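Local coordinates for Acarbose/maltose binding protein GacH (Streptomyces glaucescens, PDB 3K01) that serves as the solute receptor of an ABC transporter, binding acarbose and an acarbose homolog, and probably maltose as well, at residues 141-146 / 292-297; 120-125 / 361-366; 150-155 / 171-176; 164-169 / 226-231. All coordinates share one frame; numbering follows the deposited sequence.

Interaction 1: residues 141-146 / 292-297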
# COMPACT_ATOMS: atom_id res chain seq x y z
N ASP A 141 0.94 3.83 2.45
CA ASP A 141 1.80 4.03 1.30
C ASP A 141 1.01 3.72 0.03
O ASP A 141 -0.19 3.40 0.07
CB ASP A 141 3.10 3.22 1.44
CG ASP A 141 2.87 1.75 1.56
OD1 ASP A 141 1.89 1.23 0.98
OD2 ASP A 141 3.67 1.07 2.25
N THR A 142 1.67 3.91 -1.11
CA THR A 142 1.02 3.70 -2.41
C THR A 142 2.10 3.60 -3.46
O THR A 142 3.29 3.68 -3.16
CB THR A 142 0.04 4.86 -2.71
OG1 THR A 142 -0.82 4.54 -3.82
CG2 THR A 142 0.74 6.18 -2.98
N LEU A 143 1.67 3.43 -4.70
CA LEU A 143 2.57 3.47 -5.86
C LEU A 143 2.57 4.86 -6.46
O LEU A 143 1.60 5.60 -6.35
CB LEU A 143 2.11 2.46 -6.92
CG LEU A 143 2.16 0.99 -6.53
CD1 LEU A 143 1.64 0.08 -7.66
CD2 LEU A 143 3.59 0.56 -6.13
N ALA A 144 3.68 5.18 -7.14
CA ALA A 144 3.91 6.51 -7.70
C ALA A 144 4.77 6.38 -8.94
O ALA A 144 5.45 5.38 -9.12
CB ALA A 144 4.61 7.41 -6.66
N LEU A 145 4.72 7.41 -9.79
CA LEU A 145 5.58 7.44 -10.98
C LEU A 145 6.94 8.05 -10.61
O LEU A 145 7.03 9.23 -10.30
CB LEU A 145 4.91 8.28 -12.04
CG LEU A 145 5.63 8.31 -13.40
CD1 LEU A 145 5.61 6.98 -14.10
CD2 LEU A 145 5.00 9.41 -14.25
N PHE A 146 7.98 7.22 -10.64
CA PHE A 146 9.36 7.69 -10.47
C PHE A 146 9.89 8.13 -11.84
O PHE A 146 9.62 7.48 -12.86
CB PHE A 146 10.27 6.55 -10.01
CG PHE A 146 10.11 6.13 -8.58
CD1 PHE A 146 11.24 5.83 -7.84
CD2 PHE A 146 8.87 5.93 -7.96
CE1 PHE A 146 11.18 5.38 -6.53
CE2 PHE A 146 8.80 5.49 -6.63
CZ PHE A 146 9.97 5.23 -5.92
N GLY A 292 -5.69 6.83 -10.20
CA GLY A 292 -5.54 6.35 -8.84
C GLY A 292 -4.48 5.29 -8.72
O GLY A 292 -4.15 4.60 -9.69
N SER A 293 -3.99 5.11 -7.49
CA SER A 293 -2.96 4.14 -7.18
C SER A 293 -3.44 3.30 -6.01
O SER A 293 -4.22 3.76 -5.18
CB SER A 293 -1.64 4.85 -6.86
OG SER A 293 -1.87 5.90 -5.93
N PRO A 294 -3.01 2.04 -5.93
CA PRO A 294 -3.50 1.20 -4.84
C PRO A 294 -2.95 1.60 -3.48
O PRO A 294 -1.87 2.17 -3.35
CB PRO A 294 -3.02 -0.19 -5.25
CG PRO A 294 -1.74 0.09 -6.05
CD PRO A 294 -2.06 1.33 -6.81
N GLN A 295 -3.68 1.21 -2.45
CA GLN A 295 -3.37 1.64 -1.08
C GLN A 295 -2.70 0.54 -0.30
O GLN A 295 -3.18 -0.59 -0.26
CB GLN A 295 -4.70 1.91 -0.38
CG GLN A 295 -4.57 2.34 1.07
CD GLN A 295 -5.90 2.47 1.75
OE1 GLN A 295 -6.93 2.45 1.10
NE2 GLN A 295 -5.88 2.67 3.06
N GLY A 296 -1.58 0.87 0.34
CA GLY A 296 -0.94 -0.03 1.29
C GLY A 296 -0.80 0.65 2.65
O GLY A 296 -1.33 1.73 2.90
N GLY A 297 -0.07 -0.03 3.52
CA GLY A 297 0.21 0.52 4.84
C GLY A 297 -0.17 -0.45 5.94
O GLY A 297 -0.47 -1.63 5.71
O HOH W 1 0.02 7.70 -7.24

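Interaction 2: residues 120-125 / 361-366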
# COMPACT_ATOMS: atom_id res chain seq x y z
N LEU A 120 -6.57 10.29 7.10
CA LEU A 120 -6.87 10.24 5.68
C LEU A 120 -8.04 9.29 5.44
O LEU A 120 -8.12 8.24 6.05
CB LEU A 120 -5.65 9.77 4.91
CG LEU A 120 -4.47 10.76 4.87
CD1 LEU A 120 -3.21 10.04 4.37
CD2 LEU A 120 -4.76 12.00 4.01
N PRO A 121 -8.95 9.65 4.51
CA PRO A 121 -10.19 8.86 4.40
C PRO A 121 -9.93 7.39 4.02
O PRO A 121 -10.57 6.47 4.53
CB PRO A 121 -10.99 9.60 3.32
CG PRO A 121 -9.95 10.34 2.54
CD PRO A 121 -8.94 10.79 3.58
N GLN A 122 -8.95 7.16 3.15
CA GLN A 122 -8.65 5.79 2.76
C GLN A 122 -8.13 4.97 3.95
O GLN A 122 -8.44 3.80 4.10
CB GLN A 122 -7.61 5.74 1.63
CG GLN A 122 -8.03 6.46 0.36
CD GLN A 122 -7.54 7.90 0.34
OE1 GLN A 122 -7.33 8.52 1.40
NE2 GLN A 122 -7.35 8.44 -0.86
N ALA A 123 -7.28 5.60 4.75
CA ALA A 123 -6.71 4.94 5.92
C ALA A 123 -7.80 4.62 6.94
O ALA A 123 -7.86 3.50 7.44
CB ALA A 123 -5.60 5.80 6.54
N ALA A 124 -8.70 5.58 7.19
CA ALA A 124 -9.85 5.27 8.06
C ALA A 124 -10.69 4.13 7.52
O ALA A 124 -11.10 3.24 8.26
CB ALA A 124 -10.70 6.52 8.27
N ALA A 125 -10.94 4.16 6.21
CA ALA A 125 -11.78 3.12 5.63
C ALA A 125 -11.18 1.72 5.78
O ALA A 125 -11.90 0.74 5.95
CB ALA A 125 -12.04 3.44 4.18
N ASP A 361 -2.38 11.14 -2.12
CA ASP A 361 -3.68 11.75 -2.42
C ASP A 361 -4.43 11.07 -3.55
O ASP A 361 -5.62 11.30 -3.71
CB ASP A 361 -3.53 13.25 -2.75
CG ASP A 361 -3.23 14.13 -1.53
OD1 ASP A 361 -3.37 13.69 -0.37
OD2 ASP A 361 -2.87 15.29 -1.79
N LYS A 362 -3.76 10.22 -4.32
CA LYS A 362 -4.42 9.44 -5.37
C LYS A 362 -4.75 8.04 -4.93
O LYS A 362 -5.23 7.25 -5.76
CB LYS A 362 -3.55 9.42 -6.64
CG LYS A 362 -3.58 10.75 -7.41
CD LYS A 362 -4.98 11.14 -7.88
CE LYS A 362 -4.90 12.49 -8.54
NZ LYS A 362 -4.79 13.58 -7.51
N ALA A 363 -4.52 7.68 -3.68
CA ALA A 363 -4.75 6.30 -3.26
C ALA A 363 -6.21 5.91 -3.40
O ALA A 363 -7.11 6.70 -3.09
CB ALA A 363 -4.25 6.10 -1.84
N VAL A 364 -6.42 4.66 -3.82
CA VAL A 364 -7.76 4.10 -3.97
C VAL A 364 -7.87 2.96 -2.98
O VAL A 364 -6.98 2.14 -2.88
CB VAL A 364 -7.97 3.58 -5.43
CG1 VAL A 364 -9.32 2.85 -5.58
CG2 VAL A 364 -7.87 4.72 -6.42
N GLU A 365 -9.00 2.91 -2.28
CA GLU A 365 -9.21 1.87 -1.30
C GLU A 365 -9.21 0.49 -1.92
O GLU A 365 -9.67 0.31 -3.06
CB GLU A 365 -10.56 2.07 -0.63
CG GLU A 365 -10.67 3.32 0.25
CD GLU A 365 -12.06 3.51 0.83
OE1 GLU A 365 -12.75 2.51 1.08
OE2 GLU A 365 -12.46 4.69 1.05
N ARG A 366 -8.72 -0.48 -1.18
CA ARG A 366 -8.93 -1.89 -1.51
C ARG A 366 -10.40 -2.24 -1.26
O ARG A 366 -11.09 -1.53 -0.53
CB ARG A 366 -8.14 -2.79 -0.56
CG ARG A 366 -6.68 -2.50 -0.44
CD ARG A 366 -5.83 -3.11 -1.53
NE ARG A 366 -4.45 -2.90 -1.15
CZ ARG A 366 -3.61 -3.80 -0.63
NH1 ARG A 366 -3.91 -5.10 -0.52
NH2 ARG A 366 -2.38 -3.40 -0.33
O HOH W 2 -7.30 11.28 -1.47

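Interaction 3: residues 150-155 / 171-176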
# COMPACT_ATOMS: atom_id res chain seq x y z
N GLU A 150 16.97 14.17 -15.39
CA GLU A 150 17.89 14.54 -16.46
C GLU A 150 17.41 14.00 -17.79
O GLU A 150 17.54 14.68 -18.81
CB GLU A 150 19.29 14.07 -16.14
CG GLU A 150 20.32 14.54 -17.16
CD GLU A 150 20.56 13.57 -18.29
OE1 GLU A 150 20.27 12.35 -18.21
OE2 GLU A 150 21.10 14.05 -19.32
N LEU A 151 16.90 12.77 -17.83
CA LEU A 151 16.42 12.25 -19.11
C LEU A 151 15.20 13.00 -19.60
O LEU A 151 15.08 13.32 -20.79
CB LEU A 151 16.14 10.74 -19.03
CG LEU A 151 17.38 9.84 -18.88
CD1 LEU A 151 16.93 8.39 -18.68
CD2 LEU A 151 18.30 9.93 -20.10
N LEU A 152 14.29 13.34 -18.70
CA LEU A 152 13.13 14.12 -19.13
C LEU A 152 13.54 15.52 -19.57
O LEU A 152 13.01 16.05 -20.55
CB LEU A 152 12.03 14.18 -18.07
CG LEU A 152 11.01 13.01 -18.07
CD1 LEU A 152 11.65 11.65 -17.79
CD2 LEU A 152 9.88 13.29 -17.09
N THR A 153 14.50 16.12 -18.86
CA THR A 153 14.96 17.46 -19.20
C THR A 153 15.66 17.43 -20.54
O THR A 153 15.39 18.30 -21.40
CB THR A 153 15.90 17.98 -18.11
OG1 THR A 153 15.16 18.09 -16.91
CG2 THR A 153 16.43 19.38 -18.46
N LYS A 154 16.52 16.44 -20.76
CA LYS A 154 17.23 16.35 -22.03
C LYS A 154 16.22 16.21 -23.16
O LYS A 154 16.39 16.82 -24.23
CB LYS A 154 18.23 15.20 -22.00
CG LYS A 154 19.03 15.08 -23.29
CD LYS A 154 20.33 14.35 -23.04
CE LYS A 154 21.33 14.58 -24.17
NZ LYS A 154 22.13 15.82 -23.99
N ALA A 155 15.15 15.45 -22.93
CA ALA A 155 14.14 15.20 -23.96
C ALA A 155 13.19 16.39 -24.12
O ALA A 155 12.43 16.45 -25.11
CB ALA A 155 13.36 13.95 -23.62
N ALA A 171 8.07 8.55 -26.47
CA ALA A 171 8.63 8.65 -27.81
C ALA A 171 9.67 9.75 -27.89
O ALA A 171 10.69 9.59 -28.59
CB ALA A 171 7.52 8.84 -28.83
N GLU A 172 9.45 10.87 -27.21
CA GLU A 172 10.44 11.96 -27.20
C GLU A 172 11.71 11.52 -26.47
O GLU A 172 12.82 11.85 -26.91
CB GLU A 172 9.85 13.20 -26.51
CG GLU A 172 8.58 13.76 -27.17
CD GLU A 172 8.39 15.24 -26.89
OE1 GLU A 172 9.30 16.04 -27.22
OE2 GLU A 172 7.33 15.61 -26.35
N ILE A 173 11.55 10.84 -25.34
CA ILE A 173 12.69 10.35 -24.58
C ILE A 173 13.50 9.39 -25.44
O ILE A 173 14.74 9.49 -25.51
CB ILE A 173 12.19 9.72 -23.27
CG1 ILE A 173 11.71 10.82 -22.32
CG2 ILE A 173 13.32 8.90 -22.64
CD1 ILE A 173 10.77 10.28 -21.23
N THR A 174 12.86 8.45 -26.11
CA THR A 174 13.59 7.51 -26.94
C THR A 174 14.33 8.24 -28.08
O THR A 174 15.50 7.96 -28.36
CB THR A 174 12.69 6.39 -27.46
OG1 THR A 174 12.12 5.73 -26.32
CG2 THR A 174 13.50 5.37 -28.26
N GLU A 175 13.66 9.18 -28.74
CA GLU A 175 14.31 9.86 -29.87
C GLU A 175 15.55 10.60 -29.40
O GLU A 175 16.57 10.63 -30.11
CB GLU A 175 13.32 10.82 -30.54
CG GLU A 175 13.84 11.48 -31.81
CD GLU A 175 14.41 12.86 -31.58
OE1 GLU A 175 14.55 13.32 -30.44
OE2 GLU A 175 14.74 13.54 -32.60
N LYS A 176 15.45 11.27 -28.27
CA LYS A 176 16.52 12.17 -27.81
C LYS A 176 17.66 11.46 -27.11
O LYS A 176 18.81 11.92 -27.17
CB LYS A 176 15.94 13.22 -26.85
CG LYS A 176 16.88 14.37 -26.49
CD LYS A 176 16.75 15.52 -27.49
CE LYS A 176 17.76 16.59 -27.19
NZ LYS A 176 17.57 17.60 -28.25

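Interaction 4: residues 164-169 / 226-231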
# COMPACT_ATOMS: atom_id res chain seq x y z
N ALA A 164 -1.92 8.79 -22.20
CA ALA A 164 -1.72 9.41 -23.50
C ALA A 164 -0.49 10.31 -23.49
O ALA A 164 0.33 10.28 -24.43
CB ALA A 164 -2.95 10.20 -23.92
N GLU A 165 -0.34 11.11 -22.45
CA GLU A 165 0.83 11.97 -22.34
C GLU A 165 2.10 11.16 -22.16
O GLU A 165 3.16 11.55 -22.69
CB GLU A 165 0.68 12.97 -21.19
CG GLU A 165 -0.47 13.92 -21.46
CD GLU A 165 -0.91 14.72 -20.28
OE1 GLU A 165 -0.30 14.66 -19.19
OE2 GLU A 165 -1.92 15.44 -20.46
N LEU A 166 2.01 10.05 -21.44
CA LEU A 166 3.19 9.22 -21.22
C LEU A 166 3.68 8.63 -22.53
O LEU A 166 4.88 8.55 -22.75
CB LEU A 166 2.91 8.13 -20.18
CG LEU A 166 4.11 7.26 -19.78
CD1 LEU A 166 4.03 6.92 -18.30
CD2 LEU A 166 4.21 5.98 -20.62
N LYS A 167 2.77 8.20 -23.38
CA LYS A 167 3.18 7.66 -24.69
C LYS A 167 3.96 8.66 -25.50
O LYS A 167 4.99 8.33 -26.11
CB LYS A 167 1.98 7.14 -25.46
CG LYS A 167 1.40 5.89 -24.83
CD LYS A 167 0.13 5.47 -25.52
CE LYS A 167 0.47 4.77 -26.81
NZ LYS A 167 -0.75 4.34 -27.56
N THR A 168 3.47 9.90 -25.51
CA THR A 168 4.16 10.96 -26.24
C THR A 168 5.52 11.24 -25.60
O THR A 168 6.56 11.36 -26.28
CB THR A 168 3.29 12.21 -26.29
OG1 THR A 168 2.11 11.86 -27.04
CG2 THR A 168 4.04 13.37 -26.98
N ALA A 169 5.53 11.34 -24.28
CA ALA A 169 6.78 11.63 -23.61
C ALA A 169 7.79 10.52 -23.86
O ALA A 169 8.98 10.80 -24.10
CB ALA A 169 6.53 11.80 -22.13
N LYS A 226 -0.93 -3.71 -22.63
CA LYS A 226 -0.37 -4.30 -23.85
C LYS A 226 -0.01 -3.23 -24.88
O LYS A 226 1.02 -3.36 -25.56
CB LYS A 226 -1.39 -5.28 -24.44
CG LYS A 226 -0.87 -6.14 -25.62
CD LYS A 226 0.42 -6.85 -25.29
CE LYS A 226 0.73 -7.95 -26.30
NZ LYS A 226 2.14 -8.48 -26.16
N ASP A 227 -0.81 -2.20 -24.99
CA ASP A 227 -0.51 -1.11 -25.90
C ASP A 227 0.78 -0.39 -25.49
O ASP A 227 1.57 0.01 -26.36
CB ASP A 227 -1.66 -0.08 -25.98
CG ASP A 227 -1.29 1.16 -26.79
OD1 ASP A 227 -1.17 1.05 -28.02
OD2 ASP A 227 -1.12 2.20 -26.18
N LEU A 228 1.00 -0.21 -24.19
CA LEU A 228 2.22 0.47 -23.78
C LEU A 228 3.46 -0.28 -24.23
O LEU A 228 4.45 0.31 -24.69
CB LEU A 228 2.20 0.66 -22.27
CG LEU A 228 1.34 1.84 -21.81
CD1 LEU A 228 1.16 1.84 -20.31
CD2 LEU A 228 1.96 3.18 -22.22
N VAL A 229 3.41 -1.59 -24.17
CA VAL A 229 4.55 -2.40 -24.61
C VAL A 229 4.60 -2.50 -26.14
O VAL A 229 5.66 -2.29 -26.74
CB VAL A 229 4.54 -3.79 -23.92
CG1 VAL A 229 5.70 -4.61 -24.38
CG2 VAL A 229 4.59 -3.65 -22.37
N ASP A 230 3.46 -2.74 -26.78
CA ASP A 230 3.45 -2.88 -28.25
C ASP A 230 3.96 -1.62 -28.91
O ASP A 230 4.67 -1.69 -29.93
CB ASP A 230 2.03 -3.08 -28.77
CG ASP A 230 1.53 -4.46 -28.60
OD1 ASP A 230 2.31 -5.39 -28.32
OD2 ASP A 230 0.29 -4.61 -28.81
N SER A 231 3.58 -0.46 -28.38
CA SER A 231 3.95 0.83 -28.98
C SER A 231 5.38 1.22 -28.67
O SER A 231 5.84 2.25 -29.19
CB SER A 231 3.02 1.94 -28.46
OG SER A 231 3.28 2.14 -27.07
O HOH W 3 -0.35 3.07 -29.95

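Interaction 1: residues 141-146 / 292-297
D141 and G296 face each other as an antiparallel hydrogen-bonded pair where strands 132-148 and 293-302 run side by side in the large mixed sheet of this periplasmic-binding-protein-like fold. Both backbone bonds of the pair are nearly straight at hydrogen: D141 N gives to G296 O at 3.1 Å, and G296 N gives to D141 O at 2.9 Å. The D141 carboxylate folds back over its partner, its CG sitting between the backbone N and the carbonyl carbon (chi1 60°), and OD1 comes down to 3.1 Å from G296 CA. G296, with no side chain, lets the carboxylate oxygen settle this close to the backbone.

On the other face T142 turns its hydroxyl across to 293-302, with OG1 anti to its own N (chi1 -167°). OG1 donates to P294 O at 2.6 Å, coming from above the carbonyl plane, and S293 OG lies 2.7 Å from the same OG1. L143 leaves the sheet on the side of the P294 ring and crosses it at a slant, CD1 to P294 CG at 3.7 Å. P194 of helix 193-198 packs against both of these apolar side chains. Beyond the paired residues the strands part, and a water fills in, donating to L143 O at 2.8 Å and hydrogen-bonded also to S293 OG.

Interaction 2: residues 120-125 / 361-366
Q122 leaves its helix with CG anti to the carbonyl carbon (chi1 -59°) and then bends sharply at chi2 (93°), which swings its amide down onto the backbone of 361-366. E365 also has CG anti to its carbonyl carbon but stays extended beyond it, carrying its carboxylate up to the helix. The two chains pass at a slant with their CG atoms 4.1 Å apart, and amide and carboxylate planes are turned 68° from each other.

NE2 of Q122 donates to A363 O at 2.8 Å, arriving tilted from the carbonyl plane. The same nitrogen gives to a water at 2.9 Å, and that water donates in turn to D361 O, so one amide nitrogen grips two carbonyls of the opposite segment, one directly and one through water. Farther along, A125 sets its methyl over the E365 carboxylate, CB about equally far from CD and both oxygens, 3.3 Å from OE1; this OE1 takes its hydrogen bond from W368 NE1.

The short helix 121-125 thus rides over the weakly bonded strand at about 363-364, which runs parallel to 293-302. It is tied to that sheet again near its start, where Q122 O accepts from Q295 NE2, while L120 and A123 rest on strand 132-148.

Interaction 3: residues 150-155 / 171-176
A155 and I173 bring the two helices closest together, their CA atoms 5.1 Å apart where the axes cross at nearly a right angle (84°) and approach to 8.9 Å. The small methyl of A155 makes this possible: its CB lies 3.8 Å from I173 CG1 and as near to I173 CA, against the helix backbone itself. I173 holds CG1 anti to its carbonyl carbon (chi1 -72°), which sends CD1 along to L152, where it meets CD1 of the leucine at 3.8 Å as the two side chains cross at a slant. L152 and I173 are buried, and the contact among these three side chains is apolar.

The other end lies at the surface and is held by the stem of a lysine. K176 bends at chi2 and lays its methylenes along the backbone of 154-155, CG 3.8 Å from A155 CA and CE 3.3 Å from K154 O. K154 crosses it at about a right angle, CG to CG at 3.9 Å. The two ammonium groups stay apart, with 6.5 Å between K154 NZ and K176 NZ.

Beneath the apolar end runs strand 254-259, whose A255 touches L151, L152 and I173, so that helices 149-155 and 163-177 pack together against this strand of the sheet.

Interaction 4: residues 164-169 / 226-231
Segments 164-169 and 226-230 run nearly parallel, 11° apart, but their axes come no nearer than 11.3 Å, so side chains alone bridge them, K167 and L228 lying closest at CA. K167 spans the gap. Its chain starts anti to the carbonyl carbon and kinks at chi3 (78°), which carries NZ to the D227 carboxylate, the two side chains crossing at about a right angle.

NZ gives a short hydrogen bond of 2.6 Å to D227 OD2, on the syn lone pair of that oxygen, and this is the salt bridge of the contact. A water closes a ring between the same two groups: it accepts from K167 NZ at 2.7 Å and donates to D227 OD1 at 2.9 Å, so both carboxylate oxygens are engaged. S231 OG bonds back to D227 O at 2.8 Å, from the opposite face of that carbonyl to S231 N.

Deeper in, L228 takes over. Its CD2 lies 3.8 Å from K167 CG and 3.9 Å from L166 CD2, and the two leucines cross roughly at right angles. Around them, L166 leans on the P160 loop and L228 on L184 and A233, the latter leading into strand 234-235, while the last residues of helix 376-387, V386 and L387, touch helix 216-230 at K226 and V229.

From the N terminus, residues 120-125 come first, and they wait for 361-366 to close interaction 2, the widest loop, which encloses the other three contacts. Next, 141-146 opens the loop that 292-297 shuts in interaction 1. Interactions 3 and 4 both lie within it and cross, their segments coming in the order 150-155, 164-169, 171-176, 226-231, with helix 163-177 serving both. Interactions 1 and 2 touch directly: S293 O meets V364 N within the sheet that strands 293-302 and 363-364 share, and Q295 O meets the side chain of R366 at NE. Interactions 3 and 4 instead tie together helices 149-155, 163-177 and 216-230, farther from the centre of the chain.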